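Local coordinates for protein B-agarase (Saccharophagus degradans, PDB 4BQ2) that hydrolyses the beta-1,4 linkages of agarose as a family 50 glycoside hydrolase, acting as an exo-beta-agarase, at residues F262-I267 against W271-P276; P280-G285 against Q685-N690. All coordinates share one frame; numbering follows the deposited sequence.

Contact 1. Residues F262-I267 against W271-P276; sequences FRTEKI and WMLVDP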
ATOM      1  N   PHE A 262     -22.036 -13.179  10.379  1.00 14.72           N
ATOM      2  CA  PHE A 262     -22.082 -12.015   9.470  1.00 14.04           C
ATOM      3  C   PHE A 262     -22.449 -12.452   8.047  1.00 14.05           C
ATOM      4  O   PHE A 262     -21.972 -13.475   7.591  1.00 15.61           O
ATOM      5  CB  PHE A 262     -20.756 -11.253   9.450  1.00 13.77           C
ATOM      6  CG  PHE A 262     -20.555 -10.386  10.663  1.00 13.19           C
ATOM      7  CD1 PHE A 262     -19.993 -10.913  11.814  1.00 13.96           C
ATOM      8  CD2 PHE A 262     -20.993  -9.072  10.667  1.00 12.94           C
ATOM      9  CE1 PHE A 262     -19.841 -10.115  12.971  1.00 14.06           C
ATOM     10  CE2 PHE A 262     -20.875  -8.264  11.809  1.00 14.05           C
ATOM     11  CZ  PHE A 262     -20.284  -8.789  12.975  1.00 14.11           C
ATOM     12  N   ARG A 263     -23.283 -11.671   7.358  1.00 14.11           N
ATOM     13  CA  ARG A 263     -23.732 -12.024   6.003  1.00 14.94           C
ATOM     14  C   ARG A 263     -24.004 -10.770   5.212  1.00 15.13           C
ATOM     15  O   ARG A 263     -23.922  -9.686   5.766  1.00 17.17           O
ATOM     16  CB  ARG A 263     -24.991 -12.941   6.050  1.00 14.52           C
ATOM     17  CG  ARG A 263     -26.176 -12.280   6.716  1.00 14.63           C
ATOM     18  CD  ARG A 263     -27.377 -13.239   6.866  1.00 13.76           C
ATOM     19  NE  ARG A 263     -28.503 -12.447   7.337  1.00 14.11           N
ATOM     20  CZ  ARG A 263     -29.346 -11.795   6.542  1.00 15.71           C
ATOM     21  NH1 ARG A 263     -29.205 -11.869   5.227  1.00 17.08           N
ATOM     22  NH2 ARG A 263     -30.350 -11.092   7.074  1.00 16.98           N
ATOM     23  N   THR A 264     -24.322 -10.900   3.921  1.00 16.78           N
ATOM     24  CA  THR A 264     -24.574  -9.693   3.096  1.00 17.39           C
ATOM     25  C   THR A 264     -26.055  -9.566   2.732  1.00 18.99           C
ATOM     26  O   THR A 264     -26.802 -10.585   2.620  1.00 18.03           O
ATOM     27  CB  THR A 264     -23.772  -9.694   1.785  1.00 18.41           C
ATOM     28  OG1 THR A 264     -24.205 -10.790   0.960  1.00 18.28           O
ATOM     29  CG2 THR A 264     -22.265  -9.797   2.040  1.00 17.29           C
ATOM     30  N   GLU A 265     -26.485  -8.330   2.550  1.00 17.56           N
ATOM     31  CA  GLU A 265     -27.846  -8.086   2.102  1.00 20.31           C
ATOM     32  C   GLU A 265     -27.974  -6.668   1.601  1.00 21.09           C
ATOM     33  O   GLU A 265     -27.414  -5.742   2.206  1.00 19.67           O
ATOM     34  CB  GLU A 265     -28.827  -8.278   3.242  1.00 22.89           C
ATOM     35  CG  GLU A 265     -30.269  -8.095   2.811  1.00 29.35           C
ATOM     36  CD  GLU A 265     -31.126  -9.180   3.378  1.00 34.17           C
ATOM     37  OE1 GLU A 265     -30.782 -10.368   3.175  1.00 36.52           O
ATOM     38  OE2 GLU A 265     -32.107  -8.833   4.055  1.00 36.96           O
ATOM     39  N   LYS A 266     -28.715  -6.506   0.506  1.00 20.71           N
ATOM     40  CA  LYS A 266     -29.058  -5.167   0.017  1.00 25.43           C
ATOM     41  C   LYS A 266     -30.191  -4.587   0.879  1.00 26.94           C
ATOM     42  O   LYS A 266     -31.224  -5.245   1.123  1.00 29.52           O
ATOM     43  CB  LYS A 266     -29.429  -5.237  -1.471  1.00 26.85           C
ATOM     44  CG  LYS A 266     -28.917  -4.071  -2.304  1.00 32.01           C
ATOM     45  CD  LYS A 266     -29.447  -4.176  -3.732  1.00 35.31           C
ATOM     46  CE  LYS A 266     -28.817  -5.349  -4.477  1.00 34.51           C
ATOM     47  NZ  LYS A 266     -29.371  -5.575  -5.845  1.00 38.12           N
ATOM     48  N   ILE A 267     -29.984  -3.394   1.405  1.00 23.89           N
ATOM     49  CA  ILE A 267     -30.985  -2.758   2.225  1.00 25.85           C
ATOM     50  C   ILE A 267     -31.348  -1.448   1.533  1.00 28.25           C
ATOM     51  O   ILE A 267     -30.501  -0.577   1.349  1.00 26.99           O
ATOM     52  CB  ILE A 267     -30.519  -2.541   3.670  1.00 25.98           C
ATOM     53  CG1 ILE A 267     -30.114  -3.878   4.307  1.00 24.53           C
ATOM     54  CG2 ILE A 267     -31.604  -1.831   4.465  1.00 28.47           C
ATOM     55  CD1 ILE A 267     -29.491  -3.772   5.686  1.00 22.80           C
ATOM     56  N   TRP A 271     -25.934  -2.009  -0.711  1.00 18.94           N
ATOM     57  CA  TRP A 271     -25.345  -3.193  -0.134  1.00 17.99           C
ATOM     58  C   TRP A 271     -24.849  -2.948   1.281  1.00 17.44           C
ATOM     59  O   TRP A 271     -24.226  -1.919   1.556  1.00 16.37           O
ATOM     60  CB  TRP A 271     -24.184  -3.676  -0.996  1.00 17.59           C
ATOM     61  CG  TRP A 271     -24.653  -4.502  -2.166  1.00 18.08           C
ATOM     62  CD1 TRP A 271     -24.686  -4.128  -3.489  1.00 18.04           C
ATOM     63  CD2 TRP A 271     -25.155  -5.838  -2.110  1.00 18.11           C
ATOM     64  NE1 TRP A 271     -25.184  -5.164  -4.258  1.00 18.68           N
ATOM     65  CE2 TRP A 271     -25.478  -6.222  -3.434  1.00 17.73           C
ATOM     66  CE3 TRP A 271     -25.366  -6.759  -1.055  1.00 17.12           C
ATOM     67  CZ2 TRP A 271     -25.963  -7.501  -3.747  1.00 19.03           C
ATOM     68  CZ3 TRP A 271     -25.881  -8.008  -1.364  1.00 18.97           C
ATOM     69  CH2 TRP A 271     -26.158  -8.380  -2.703  1.00 19.23           C
ATOM     70  N   MET A 272     -25.146  -3.912   2.159  1.00 16.59           N
ATOM     71  CA  MET A 272     -24.764  -3.866   3.559  1.00 17.13           C
ATOM     72  C   MET A 272     -24.296  -5.228   4.038  1.00 16.32           C
ATOM     73  O   MET A 272     -24.550  -6.276   3.412  1.00 15.64           O
ATOM     74  CB  MET A 272     -25.949  -3.398   4.443  1.00 17.34           C
ATOM     75  CG  MET A 272     -26.342  -1.925   4.272  1.00 16.48           C
ATOM     76  SD  MET A 272     -25.022  -0.799   4.772  1.00 18.65           S
ATOM     77  CE  MET A 272     -25.301  -0.644   6.534  1.00 18.69           C
ATOM     78  N   LEU A 273     -23.592  -5.210   5.158  1.00 16.14           N
ATOM     79  CA  LEU A 273     -23.463  -6.432   5.935  1.00 15.92           C
ATOM     80  C   LEU A 273     -24.633  -6.518   6.893  1.00 15.70           C
ATOM     81  O   LEU A 273     -25.302  -5.519   7.169  1.00 16.14           O
ATOM     82  CB  LEU A 273     -22.111  -6.506   6.656  1.00 15.10           C
ATOM     83  CG  LEU A 273     -20.878  -6.673   5.706  1.00 16.75           C
ATOM     84  CD1 LEU A 273     -19.572  -6.132   6.305  1.00 16.46           C
ATOM     85  CD2 LEU A 273     -20.690  -8.110   5.264  1.00 18.26           C
ATOM     86  N   VAL A 274     -24.855  -7.709   7.438  1.00 14.86           N
ATOM     87  CA  VAL A 274     -25.835  -7.878   8.500  1.00 15.11           C
ATOM     88  C   VAL A 274     -25.112  -8.681   9.563  1.00 15.33           C
ATOM     89  O   VAL A 274     -24.480  -9.689   9.249  1.00 16.63           O
ATOM     90  CB  VAL A 274     -27.063  -8.659   7.984  1.00 15.09           C
ATOM     91  CG1 VAL A 274     -28.012  -9.031   9.121  1.00 14.92           C
ATOM     92  CG2 VAL A 274     -27.778  -7.871   6.901  1.00 14.73           C
ATOM     93  N   ASP A 275     -25.237  -8.267  10.817  1.00 16.44           N
ATOM     94  CA  ASP A 275     -24.510  -8.935  11.874  1.00 16.35           C
ATOM     95  C   ASP A 275     -25.181 -10.278  12.321  1.00 15.78           C
ATOM     96  O   ASP A 275     -26.274 -10.600  11.878  1.00 14.95           O
ATOM     97  CB  ASP A 275     -24.163  -7.931  12.989  1.00 16.48           C
ATOM     98  CG  ASP A 275     -25.293  -7.709  14.010  1.00 17.43           C
ATOM     99  OD1 ASP A 275     -26.311  -8.440  14.002  1.00 15.90           O
ATOM    100  OD2 ASP A 275     -25.133  -6.782  14.834  1.00 17.47           O
ATOM    101  N   PRO A 276     -24.490 -11.099  13.132  1.00 16.24           N
ATOM    102  CA  PRO A 276     -25.068 -12.415  13.507  1.00 15.82           C
ATOM    103  C   PRO A 276     -26.502 -12.366  14.125  1.00 16.71           C
ATOM    104  O   PRO A 276     -27.200 -13.388  14.158  1.00 16.87           O
ATOM    105  CB  PRO A 276     -24.082 -12.918  14.573  1.00 15.00           C
ATOM    106  CG  PRO A 276     -22.755 -12.295  14.182  1.00 15.81           C
ATOM    107  CD  PRO A 276     -23.129 -10.911  13.681  1.00 15.07           C
TER
HETATM  108  O   HOH W   1     -27.141 -12.942  10.480  1.00 16.08           O
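Pro276 CD stands over one face of the Phe262 ring at the buried end of this contact, 3.5 Å from the ring centroid and 15° off the normal, a CH-pi contact. Asp275 CB approaches the same ring obliquely, 3.5 Å from Phe262 CE2. The carboxylate of Asp275 turns elsewhere, to Ser245 and to the backbone N of Glu277 and Tyr279. The two strands form an antiparallel beta hairpin, and 263-267 is an outermost strand of its six-stranded sheet. Arg263 and Val274 are a hydrogen-bonded pair: Arg263 N to Val274 O is 3.0 Å, and Val274 N to Arg263 O is 2.8 Å. Glu265 and Met272 repeat this pattern. Val274 is buried beneath the partly exposed Arg263 and Glu265. The Arg263 chain, extended from CG to NE, runs beside Val274 and lays one guanidinium face over Val274 CB. Arg263 NH1 makes a salt bridge of 3.0 Å to Glu265 OE1, within the guanidinium plane but from above the carboxylate plane. Arg263 NH2 bonds to Lys257 O. On the opposite face, near the turn, the exposed Lys266 lies across the Trp271 indole. Its CG stands over the five-membered ring, 4.1 Å from that centroid. A bend at chi3 (-69°) brings Lys266 CE to 3.6 Å from Trp271 CE2. Asp645 receives both polar ends, Lys266 NZ in a salt bridge and Trp271 NE1 in a hydrogen bond.

Contact 2. Residues P280-G285 against Q685-N690; sequences PYFATG and QSVIDN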
ATOM      1  N   PRO A 280     -28.241  -4.270  10.727  1.00 15.38           N
ATOM      2  CA  PRO A 280     -27.434  -3.854   9.593  1.00 15.78           C
ATOM      3  C   PRO A 280     -26.021  -3.506  10.085  1.00 16.41           C
ATOM      4  O   PRO A 280     -25.872  -2.984  11.200  1.00 15.35           O
ATOM      5  CB  PRO A 280     -28.160  -2.602   9.067  1.00 17.22           C
ATOM      6  CG  PRO A 280     -29.582  -2.728   9.567  1.00 16.89           C
ATOM      7  CD  PRO A 280     -29.484  -3.470  10.867  1.00 15.70           C
ATOM      8  N   TYR A 281     -25.023  -3.809   9.264  1.00 15.08           N
ATOM      9  CA  TYR A 281     -23.623  -3.658   9.660  1.00 16.61           C
ATOM     10  C   TYR A 281     -22.798  -3.034   8.526  1.00 16.23           C
ATOM     11  O   TYR A 281     -23.070  -3.262   7.344  1.00 16.12           O
ATOM     12  CB  TYR A 281     -23.062  -5.043  10.080  1.00 15.25           C
ATOM     13  CG  TYR A 281     -21.614  -5.065  10.597  1.00 15.99           C
ATOM     14  CD1 TYR A 281     -21.316  -4.773  11.922  1.00 15.49           C
ATOM     15  CD2 TYR A 281     -20.566  -5.400   9.744  1.00 16.21           C
ATOM     16  CE1 TYR A 281     -20.008  -4.822  12.396  1.00 15.32           C
ATOM     17  CE2 TYR A 281     -19.241  -5.429  10.193  1.00 15.92           C
ATOM     18  CZ  TYR A 281     -18.972  -5.137  11.508  1.00 16.35           C
ATOM     19  OH  TYR A 281     -17.661  -5.182  11.950  1.00 15.62           O
ATOM     20  N   PHE A 282     -21.760  -2.284   8.898  1.00 16.29           N
ATOM     21  CA  PHE A 282     -20.886  -1.586   7.952  1.00 16.00           C
ATOM     22  C   PHE A 282     -19.490  -1.597   8.605  1.00 16.68           C
ATOM     23  O   PHE A 282     -19.329  -1.213   9.777  1.00 16.74           O
ATOM     24  CB  PHE A 282     -21.390  -0.162   7.659  1.00 17.29           C
ATOM     25  CG  PHE A 282     -20.569   0.579   6.613  1.00 18.00           C
ATOM     26  CD1 PHE A 282     -19.460   1.352   6.990  1.00 18.98           C
ATOM     27  CD2 PHE A 282     -20.911   0.520   5.270  1.00 18.68           C
ATOM     28  CE1 PHE A 282     -18.710   2.032   6.034  1.00 19.66           C
ATOM     29  CE2 PHE A 282     -20.172   1.192   4.296  1.00 18.93           C
ATOM     30  CZ  PHE A 282     -19.058   1.953   4.675  1.00 18.50           C
ATOM     31  N   ALA A 283     -18.510  -2.128   7.868  1.00 14.86           N
ATOM     32  CA  ALA A 283     -17.226  -2.421   8.460  1.00 14.80           C
ATOM     33  C   ALA A 283     -16.272  -1.227   8.393  1.00 13.50           C
ATOM     34  O   ALA A 283     -15.993  -0.706   7.311  1.00 13.91           O
ATOM     35  CB  ALA A 283     -16.617  -3.645   7.775  1.00 14.43           C
ATOM     36  N   THR A 284     -15.798  -0.788   9.554  1.00 12.95           N
ATOM     37  CA  THR A 284     -14.736   0.189   9.620  1.00 13.23           C
ATOM     38  C   THR A 284     -13.692  -0.343  10.577  1.00 13.76           C
ATOM     39  O   THR A 284     -14.017  -1.109  11.488  1.00 13.34           O
ATOM     40  CB  THR A 284     -15.251   1.562  10.094  1.00 13.87           C
ATOM     41  OG1 THR A 284     -15.799   1.418  11.422  1.00 13.82           O
ATOM     42  CG2 THR A 284     -16.327   2.119   9.105  1.00 13.62           C
ATOM     43  N   GLY A 285     -12.436   0.038  10.363  1.00 13.89           N
ATOM     44  CA  GLY A 285     -11.355  -0.412  11.263  1.00 14.14           C
ATOM     45  C   GLY A 285      -9.991  -0.330  10.589  1.00 14.40           C
ATOM     46  O   GLY A 285      -9.858   0.236   9.475  1.00 14.13           O
ATOM     47  N   GLN A 685     -16.364   9.433   3.207  1.00 18.25           N
ATOM     48  CA  GLN A 685     -17.628   9.927   2.627  1.00 19.40           C
ATOM     49  C   GLN A 685     -17.876   9.292   1.286  1.00 18.08           C
ATOM     50  O   GLN A 685     -19.018   8.944   0.953  1.00 17.48           O
ATOM     51  CB  GLN A 685     -17.670  11.459   2.448  1.00 20.06           C
ATOM     52  CG  GLN A 685     -19.081  12.006   2.137  1.00 22.75           C
ATOM     53  CD  GLN A 685     -20.056  11.710   3.267  1.00 23.38           C
ATOM     54  OE1 GLN A 685     -19.727  11.905   4.424  1.00 26.69           O
ATOM     55  NE2 GLN A 685     -21.221  11.176   2.948  1.00 23.93           N
ATOM     56  N   SER A 686     -16.807   9.172   0.500  1.00 18.40           N
ATOM     57  CA  SER A 686     -16.874   8.565  -0.814  1.00 20.07           C
ATOM     58  C   SER A 686     -17.303   7.081  -0.731  1.00 19.26           C
ATOM     59  O   SER A 686     -18.085   6.584  -1.577  1.00 17.71           O
ATOM     60  CB  SER A 686     -15.489   8.685  -1.479  1.00 22.75           C
ATOM     61  OG  SER A 686     -15.568   8.396  -2.845  1.00 26.87           O
ATOM     62  N   VAL A 687     -16.751   6.357   0.245  1.00 17.24           N
ATOM     63  CA  VAL A 687     -17.166   4.969   0.467  1.00 16.81           C
ATOM     64  C   VAL A 687     -18.627   4.888   0.902  1.00 17.56           C
ATOM     65  O   VAL A 687     -19.407   4.088   0.358  1.00 16.88           O
ATOM     66  CB  VAL A 687     -16.262   4.245   1.484  1.00 17.10           C
ATOM     67  CG1 VAL A 687     -16.662   2.776   1.579  1.00 16.41           C
ATOM     68  CG2 VAL A 687     -14.793   4.365   1.048  1.00 16.81           C
ATOM     69  N   ILE A 688     -18.971   5.683   1.911  1.00 16.65           N
ATOM     70  CA  ILE A 688     -20.318   5.737   2.447  1.00 18.46           C
ATOM     71  C   ILE A 688     -21.338   6.020   1.326  1.00 19.08           C
ATOM     72  O   ILE A 688     -22.374   5.351   1.249  1.00 17.64           O
ATOM     73  CB  ILE A 688     -20.396   6.771   3.582  1.00 18.08           C
ATOM     74  CG1 ILE A 688     -19.630   6.257   4.810  1.00 19.03           C
ATOM     75  CG2 ILE A 688     -21.828   7.067   3.975  1.00 18.46           C
ATOM     76  CD1 ILE A 688     -19.329   7.338   5.822  1.00 19.81           C
ATOM     77  N   ASP A 689     -21.005   6.950   0.432  1.00 19.91           N
ATOM     78  CA  ASP A 689     -21.883   7.297  -0.692  1.00 21.24           C
ATOM     79  C   ASP A 689     -22.001   6.256  -1.826  1.00 21.98           C
ATOM     80  O   ASP A 689     -22.810   6.445  -2.727  1.00 20.30           O
ATOM     81  CB  ASP A 689     -21.440   8.628  -1.340  1.00 22.34           C
ATOM     82  CG  ASP A 689     -21.622   9.832  -0.415  1.00 24.54           C
ATOM     83  OD1 ASP A 689     -22.240   9.687   0.647  1.00 26.68           O
ATOM     84  OD2 ASP A 689     -21.118  10.925  -0.754  1.00 26.42           O
ATOM     85  N   ASN A 690     -21.123   5.254  -1.856  1.00 20.38           N
ATOM     86  CA  ASN A 690     -21.139   4.289  -2.938  1.00 19.02           C
ATOM     87  C   ASN A 690     -22.002   3.087  -2.485  1.00 18.40           C
ATOM     88  O   ASN A 690     -21.675   2.439  -1.500  1.00 17.93           O
ATOM     89  CB  ASN A 690     -19.702   3.879  -3.313  1.00 18.86           C
ATOM     90  CG  ASN A 690     -19.671   2.978  -4.529  1.00 18.83           C
ATOM     91  OD1 ASN A 690     -20.383   1.974  -4.553  1.00 18.86           O
ATOM     92  ND2 ASN A 690     -18.884   3.340  -5.559  1.00 17.90           N
TER
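Phe282 reaches Val687 and Ile688 with the far end of its ring. Phe282 CZ is the atom that touches both. It lies 4.0 Å from Val687 CG1, which meets the ring at its edge, near the ring plane. Ile688 CG1 comes in obliquely, 4.3 Å from the same Phe282 CZ. The contact is apolar, small and buried, and the backbones stay well apart: the nearest CA atoms, of Phe282 and Ile688, are 9.2 Å from each other. The aromatic ring bridges this distance because its CG is anti to the backbone N (chi1 -176°), which carries it out from the strand toward the helix. Val687 presents CG1, the methyl opposite its backbone N (chi1 -175°). The Phe282 side chain also touches Met272 of strand 270-274, and Ile742 and Arg746 of helix 742-746. The contact joins strand 280-287 to the C-terminal end of helix 673-688, which a short turn links to strand 693-699. That strand runs parallel to 280-287 as its neighbour in the sheet, so the helix packs against the sheet that its own chain goes on to join. With the parallel strand 648-652 before it, the helix forms a beta-alpha-beta crossover, consistent with the (beta/alpha)8 barrel catalytic domain of this glycoside hydrolase family. The Phe282 backbone is held at both polar atoms, N by Tyr743 OH and O by Thr413 OG1. On the helix side, Gln685 NE2 donates to Asp689 OD1 at 2.9 Å, on the syn side but 32° out of the carboxylate plane. Arg746 NH1 takes the carbonyl oxygens of Ile688 and Asn690, tying the end of the helix to helix 742-746.

How the contacts relate
From the N terminus, contact 1 comes first. It closes a very short loop, with three residues between 262-267 and 271-276. Contact 2 opens only after it, and spans 399 residues from 280-285 to 685-690. The two therefore follow in series and neither nest nor cross. They meet in space, with centres about 12 Å apart. Strands 270-274 and 280-287 are neighbours in one mixed sheet, where Leu273 O and Tyr281 N lie 2.7 Å apart, a probable hydrogen bond. Phe262 packs its ring edge-to-face with Tyr281, and Ile267 touches Pro280. Contact 1 builds the antiparallel margin of this sheet, while contact 2 ties its middle to helix 673-688.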